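Local atomic coordinates of Tat-secreted protein Rv2525c (Mycobacterium tuberculosis, PDB entry 4PMQ), a protein that may act as a peptidoglycan hydrolase with glycosidase activity and shows esterase activity toward p-nitrophenyl esters in vitro. Residues A[135-147]-A[156-170]. Numbering follows the deposited sequence. Where two conformers were deposited one is given.
Sequences HQRTGVYANSKTI and GSYFWQHNWGSPKGY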
loop_
_atom_site.group_PDB
_atom_site.type_symbol
_atom_site.label_atom_id
_atom_site.label_comp_id
_atom_site.label_asym_id
_atom_site.label_seq_id
_atom_site.Cartn_x
_atom_site.Cartn_y
_atom_site.Cartn_z
ATOM N N HIS A 135 -10.476 11.454 -4.202
ATOM C CA HIS A 135 -9.132 11.867 -4.576
ATOM C C HIS A 135 -8.224 11.939 -3.335
ATOM O O HIS A 135 -7.102 11.407 -3.362
ATOM C CB HIS A 135 -9.198 13.235 -5.257
ATOM C CG HIS A 135 -7.848 13.829 -5.527
ATOM N ND1 HIS A 135 -7.043 13.343 -6.544
ATOM C CD2 HIS A 135 -7.232 14.885 -4.942
ATOM C CE1 HIS A 135 -5.942 14.086 -6.521
ATOM N NE2 HIS A 135 -6.012 15.035 -5.580
ATOM N N GLN A 136 -8.700 12.603 -2.264
ATOM C CA GLN A 136 -7.877 12.795 -1.056
ATOM C C GLN A 136 -7.479 11.464 -0.372
ATOM O O GLN A 136 -6.466 11.429 0.333
ATOM C CB GLN A 136 -8.596 13.709 -0.063
ATOM C CG GLN A 136 -8.421 15.172 -0.448
ATOM C CD GLN A 136 -8.938 16.128 0.612
ATOM O OE1 GLN A 136 -8.660 15.993 1.806
ATOM N NE2 GLN A 136 -9.663 17.146 0.192
ATOM N N ARG A 137 -8.248 10.386 -0.600
ATOM C CA ARG A 137 -7.972 9.091 0.021
ATOM C C ARG A 137 -7.238 8.128 -0.900
ATOM O O ARG A 137 -6.923 7.029 -0.477
ATOM C CB ARG A 137 -9.288 8.407 0.451
ATOM C CG ARG A 137 -10.019 9.104 1.582
ATOM C CD ARG A 137 -11.113 8.162 2.107
ATOM N NE ARG A 137 -10.522 7.049 2.867
ATOM C CZ ARG A 137 -11.163 5.921 3.172
ATOM N NH1 ARG A 137 -12.391 5.704 2.720
ATOM N NH2 ARG A 137 -10.560 4.984 3.894
ATOM N N THR A 138 -6.981 8.522 -2.156
ATOM C CA THR A 138 -6.383 7.603 -3.104
ATOM C C THR A 138 -4.863 7.663 -3.003
ATOM O O THR A 138 -4.252 8.669 -3.360
ATOM C CB THR A 138 -6.919 7.894 -4.523
ATOM O OG1 THR A 138 -8.337 7.663 -4.513
ATOM C CG2 THR A 138 -6.299 6.970 -5.591
ATOM N N GLY A 139 -4.278 6.544 -2.583
ATOM C CA GLY A 139 -2.832 6.387 -2.543
ATOM C C GLY A 139 -2.411 5.501 -3.697
ATOM O O GLY A 139 -3.199 4.688 -4.208
ATOM N N VAL A 140 -1.143 5.627 -4.105
ATOM C CA VAL A 140 -0.629 4.817 -5.200
ATOM C C VAL A 140 0.727 4.242 -4.819
ATOM O O VAL A 140 1.648 5.019 -4.549
ATOM C CB VAL A 140 -0.513 5.634 -6.537
ATOM C CG1 VAL A 140 -0.139 4.714 -7.714
ATOM C CG2 VAL A 140 -1.815 6.377 -6.857
ATOM N N TYR A 141 0.853 2.890 -4.859
ATOM C CA TYR A 141 2.114 2.166 -4.685
ATOM C C TYR A 141 2.581 1.872 -6.102
ATOM O O TYR A 141 1.911 1.135 -6.826
ATOM C CB TYR A 141 1.920 0.872 -3.859
ATOM C CG TYR A 141 3.075 -0.112 -3.912
ATOM C CD1 TYR A 141 4.247 0.106 -3.176
ATOM C CD2 TYR A 141 2.982 -1.287 -4.653
ATOM C CE1 TYR A 141 5.272 -0.844 -3.153
ATOM C CE2 TYR A 141 4.029 -2.208 -4.693
ATOM C CZ TYR A 141 5.163 -1.992 -3.928
ATOM O OH TYR A 141 6.147 -2.950 -3.932
ATOM N N ALA A 142 3.677 2.485 -6.532
ATOM C CA ALA A 142 4.144 2.317 -7.913
ATOM C C ALA A 142 5.604 2.702 -7.988
ATOM O O ALA A 142 6.101 3.317 -7.025
ATOM C CB ALA A 142 3.324 3.220 -8.844
ATOM N N ASN A 143 6.265 2.460 -9.153
ATOM C CA ASN A 143 7.652 2.930 -9.299
ATOM C C ASN A 143 7.628 4.476 -9.519
ATOM O O ASN A 143 6.538 5.092 -9.638
ATOM C CB ASN A 143 8.369 2.202 -10.428
ATOM C CG ASN A 143 7.745 2.419 -11.788
ATOM O OD1 ASN A 143 7.222 3.506 -12.107
ATOM N ND2 ASN A 143 7.891 1.447 -12.678
ATOM N N SER A 144 8.806 5.108 -9.495
ATOM C CA SER A 144 8.878 6.567 -9.573
ATOM C C SER A 144 8.404 7.125 -10.913
ATOM O O SER A 144 7.883 8.247 -10.928
ATOM C CB SER A 144 10.287 7.053 -9.253
ATOM O OG SER A 144 11.206 6.587 -10.210
ATOM N N LYS A 145 8.559 6.350 -12.011
ATOM C CA LYS A 145 8.078 6.754 -13.338
ATOM C C LYS A 145 6.546 6.865 -13.336
ATOM O O LYS A 145 5.978 7.830 -13.879
ATOM C CB LYS A 145 8.536 5.740 -14.396
ATOM C CG LYS A 145 8.164 6.160 -15.818
ATOM C CD LYS A 145 8.834 5.283 -16.870
ATOM C CE LYS A 145 8.923 5.937 -18.234
ATOM N NZ LYS A 145 9.527 7.301 -18.206
ATOM N N THR A 146 5.889 5.868 -12.750
ATOM C CA THR A 146 4.426 5.798 -12.682
ATOM C C THR A 146 3.897 6.885 -11.730
ATOM O O THR A 146 2.869 7.524 -12.014
ATOM C CB THR A 146 3.989 4.365 -12.294
ATOM O OG1 THR A 146 4.498 3.444 -13.274
ATOM C CG2 THR A 146 2.448 4.224 -12.264
ATOM N N ILE A 147 4.607 7.099 -10.609
ATOM C CA ILE A 147 4.258 8.169 -9.685
ATOM C C ILE A 147 4.307 9.494 -10.448
ATOM O O ILE A 147 3.366 10.286 -10.357
ATOM C CB ILE A 147 5.182 8.178 -8.447
ATOM C CG1 ILE A 147 4.816 7.004 -7.500
ATOM C CG2 ILE A 147 5.092 9.521 -7.702
ATOM C CD1 ILE A 147 5.903 6.776 -6.439
ATOM N N GLY A 156 -4.442 10.645 -7.728
ATOM C CA GLY A 156 -3.950 10.230 -6.433
ATOM C C GLY A 156 -3.474 11.397 -5.585
ATOM O O GLY A 156 -3.161 12.485 -6.105
ATOM N N SER A 157 -3.374 11.153 -4.276
ATOM C CA SER A 157 -2.926 12.181 -3.328
ATOM C C SER A 157 -1.711 11.725 -2.533
ATOM O O SER A 157 -1.003 12.559 -1.971
ATOM C CB SER A 157 -4.061 12.555 -2.370
ATOM O OG SER A 157 -5.060 13.273 -3.082
ATOM N N TYR A 158 -1.529 10.394 -2.401
ATOM C CA TYR A 158 -0.410 9.816 -1.640
ATOM C C TYR A 158 0.364 8.886 -2.550
ATOM O O TYR A 158 -0.215 8.170 -3.373
ATOM C CB TYR A 158 -0.901 9.060 -0.406
ATOM C CG TYR A 158 -1.459 9.958 0.682
ATOM C CD1 TYR A 158 -0.640 10.429 1.699
ATOM C CD2 TYR A 158 -2.822 10.279 0.726
ATOM C CE1 TYR A 158 -1.137 11.246 2.715
ATOM C CE2 TYR A 158 -3.330 11.120 1.727
ATOM C CZ TYR A 158 -2.481 11.576 2.734
ATOM O OH TYR A 158 -2.920 12.360 3.776
ATOM N N PHE A 159 1.708 8.887 -2.388
ATOM C CA PHE A 159 2.551 8.105 -3.283
ATOM C C PHE A 159 3.574 7.294 -2.489
ATOM O O PHE A 159 4.273 7.822 -1.624
ATOM C CB PHE A 159 3.233 9.073 -4.274
ATOM C CG PHE A 159 2.205 9.857 -5.058
ATOM C CD1 PHE A 159 1.470 9.246 -6.074
ATOM C CD2 PHE A 159 1.879 11.163 -4.699
ATOM C CE1 PHE A 159 0.464 9.940 -6.749
ATOM C CE2 PHE A 159 0.860 11.860 -5.374
ATOM C CZ PHE A 159 0.152 11.237 -6.386
ATOM N N TRP A 160 3.642 6.002 -2.778
ATOM C CA TRP A 160 4.549 5.078 -2.103
ATOM C C TRP A 160 5.396 4.439 -3.172
ATOM O O TRP A 160 4.877 3.700 -4.012
ATOM C CB TRP A 160 3.721 4.036 -1.313
ATOM C CG TRP A 160 4.500 2.911 -0.695
ATOM C CD1 TRP A 160 5.841 2.861 -0.439
ATOM C CD2 TRP A 160 3.951 1.674 -0.218
ATOM N NE1 TRP A 160 6.167 1.662 0.159
ATOM C CE2 TRP A 160 5.022 0.913 0.306
ATOM C CE3 TRP A 160 2.648 1.148 -0.152
ATOM C CZ2 TRP A 160 4.851 -0.390 0.791
ATOM C CZ3 TRP A 160 2.478 -0.145 0.318
ATOM C CH2 TRP A 160 3.562 -0.885 0.823
ATOM N N GLN A 161 6.685 4.826 -3.213
ATOM C CA GLN A 161 7.551 4.371 -4.285
ATOM C C GLN A 161 8.087 2.971 -4.094
ATOM O O GLN A 161 8.622 2.667 -3.015
ATOM C CB GLN A 161 8.742 5.328 -4.448
ATOM C CG GLN A 161 9.677 4.912 -5.600
ATOM C CD GLN A 161 10.859 5.854 -5.682
ATOM O OE1 GLN A 161 10.699 7.055 -5.477
ATOM N NE2 GLN A 161 12.058 5.318 -5.903
ATOM N N HIS A 162 8.033 2.156 -5.175
ATOM C CA HIS A 162 8.759 0.870 -5.232
ATOM C C HIS A 162 9.881 1.034 -6.261
ATOM O O HIS A 162 9.850 1.964 -7.067
ATOM C CB HIS A 162 7.907 -0.382 -5.483
ATOM C CG HIS A 162 7.248 -0.504 -6.822
ATOM N ND1 HIS A 162 7.982 -0.781 -7.981
ATOM C CD2 HIS A 162 5.930 -0.537 -7.124
ATOM C CE1 HIS A 162 7.086 -0.959 -8.943
ATOM N NE2 HIS A 162 5.838 -0.824 -8.481
ATOM N N ASN A 163 10.871 0.160 -6.229
ATOM C CA ASN A 163 12.062 0.340 -7.061
ATOM C C ASN A 163 12.098 -0.471 -8.378
ATOM O O ASN A 163 13.114 -0.443 -9.080
ATOM C CB ASN A 163 13.281 0.013 -6.210
ATOM C CG ASN A 163 13.529 1.092 -5.177
ATOM O OD1 ASN A 163 12.909 2.185 -5.208
ATOM N ND2 ASN A 163 14.461 0.830 -4.271
ATOM N N TRP A 164 11.008 -1.138 -8.737
ATOM C CA TRP A 164 10.995 -1.905 -9.974
ATOM C C TRP A 164 10.648 -0.956 -11.106
ATOM O O TRP A 164 9.461 -0.697 -11.346
ATOM C CB TRP A 164 9.997 -3.064 -9.850
ATOM C CG TRP A 164 9.896 -3.909 -11.091
ATOM C CD1 TRP A 164 10.799 -3.987 -12.120
ATOM C CD2 TRP A 164 8.839 -4.819 -11.417
ATOM N NE1 TRP A 164 10.334 -4.848 -13.091
ATOM C CE2 TRP A 164 9.171 -5.428 -12.649
ATOM C CE3 TRP A 164 7.660 -5.217 -10.759
ATOM C CZ2 TRP A 164 8.318 -6.351 -13.278
ATOM C CZ3 TRP A 164 6.861 -6.185 -11.350
ATOM C CH2 TRP A 164 7.191 -6.737 -12.597
ATOM N N GLY A 165 11.680 -0.403 -11.738
ATOM C CA GLY A 165 11.473 0.573 -12.806
ATOM C C GLY A 165 11.729 1.993 -12.340
ATOM O O GLY A 165 11.333 2.954 -13.018
ATOM N N SER A 166 12.364 2.133 -11.149
ATOM C CA SER A 166 12.803 3.443 -10.645
ATOM C C SER A 166 14.328 3.549 -10.855
ATOM O O SER A 166 15.020 2.530 -10.747
ATOM C CB SER A 166 12.465 3.598 -9.163
ATOM O OG SER A 166 11.053 3.568 -8.952
ATOM N N PRO A 167 14.865 4.756 -11.135
ATOM C CA PRO A 167 16.338 4.901 -11.289
ATOM C C PRO A 167 17.076 4.496 -10.015
ATOM O O PRO A 167 16.557 4.722 -8.926
ATOM C CB PRO A 167 16.506 6.406 -11.562
ATOM C CG PRO A 167 15.182 6.840 -12.143
ATOM C CD PRO A 167 14.183 6.051 -11.335
ATOM N N LYS A 168 18.256 3.868 -10.130
ATOM C CA LYS A 168 19.007 3.423 -8.943
ATOM C C LYS A 168 19.280 4.599 -8.005
ATOM O O LYS A 168 19.648 5.681 -8.467
ATOM C CB LYS A 168 20.341 2.759 -9.355
ATOM N N GLY A 169 19.062 4.376 -6.708
ATOM C CA GLY A 169 19.330 5.351 -5.652
ATOM C C GLY A 169 18.422 6.560 -5.606
ATOM O O GLY A 169 18.663 7.481 -4.812
ATOM N N TYR A 170 17.361 6.567 -6.444
ATOM C CA TYR A 170 16.456 7.715 -6.550
ATOM C C TYR A 170 15.240 7.630 -5.639
ATOM O O TYR A 170 14.591 6.591 -5.551
ATOM C CB TYR A 170 15.953 7.824 -8.007
ATOM C CG TYR A 170 15.041 9.006 -8.287
ATOM C CD1 TYR A 170 15.536 10.313 -8.291
ATOM C CD2 TYR A 170 13.707 8.815 -8.629
ATOM C CE1 TYR A 170 14.719 11.400 -8.616
ATOM C CE2 TYR A 170 12.864 9.895 -8.899
ATOM C CZ TYR A 170 13.377 11.184 -8.908
ATOM O OH TYR A 170 12.573 12.235 -9.260
#
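Trp160 N donates to Val140 O in one of the backbone bonds that join strands 138-142 and 158-161, whose axes run parallel at 16° and approach to 4.6 Å. Val140 N donates to Tyr158 O, Ala142 N to Trp160 O and His162 N to Ala142 O, the alternation expected of parallel neighbours. Helix 144-153 connects them, which makes a beta-alpha-beta unit of the TIM-barrel-like domain. On one face Tyr141 meets Trp160 edge-to-face: Tyr141 CD1 sits over the indole, 3.4 Å from Trp160 CD2, with the planes at 54°. His162 completes the cluster, its CD2 over one face of the Tyr141 ring and 3.5 Å from Tyr141 CE2. Tyr141 OH is hydrogen-bonded to Gln179 OE1 and to a glycerol. On the opposite face Ile147 CD1 packs 3.6 Å from Gln161 CA, and Ile147 CG2 meets Phe159 CB. Beyond the strands, Asn143 CG sits between the backbone N and the carbonyl carbon (chi1 62°), which turns its amide toward the loop; its ND2 gives a 3.0 Å bond to Trp164 O, in both the amide and carbonyl planes, while its OD1 caps the helix by accepting from Thr146 N. Ser166 OG accepts from Ser144 N at 2.8 Å and donates to His162 O. One asparagine and one serine thus tie the helix start to the loop after strand 158-161, beside an aromatic cluster whose tyrosine hydroxyl holds a glycerol probably from the crystallisation liquor.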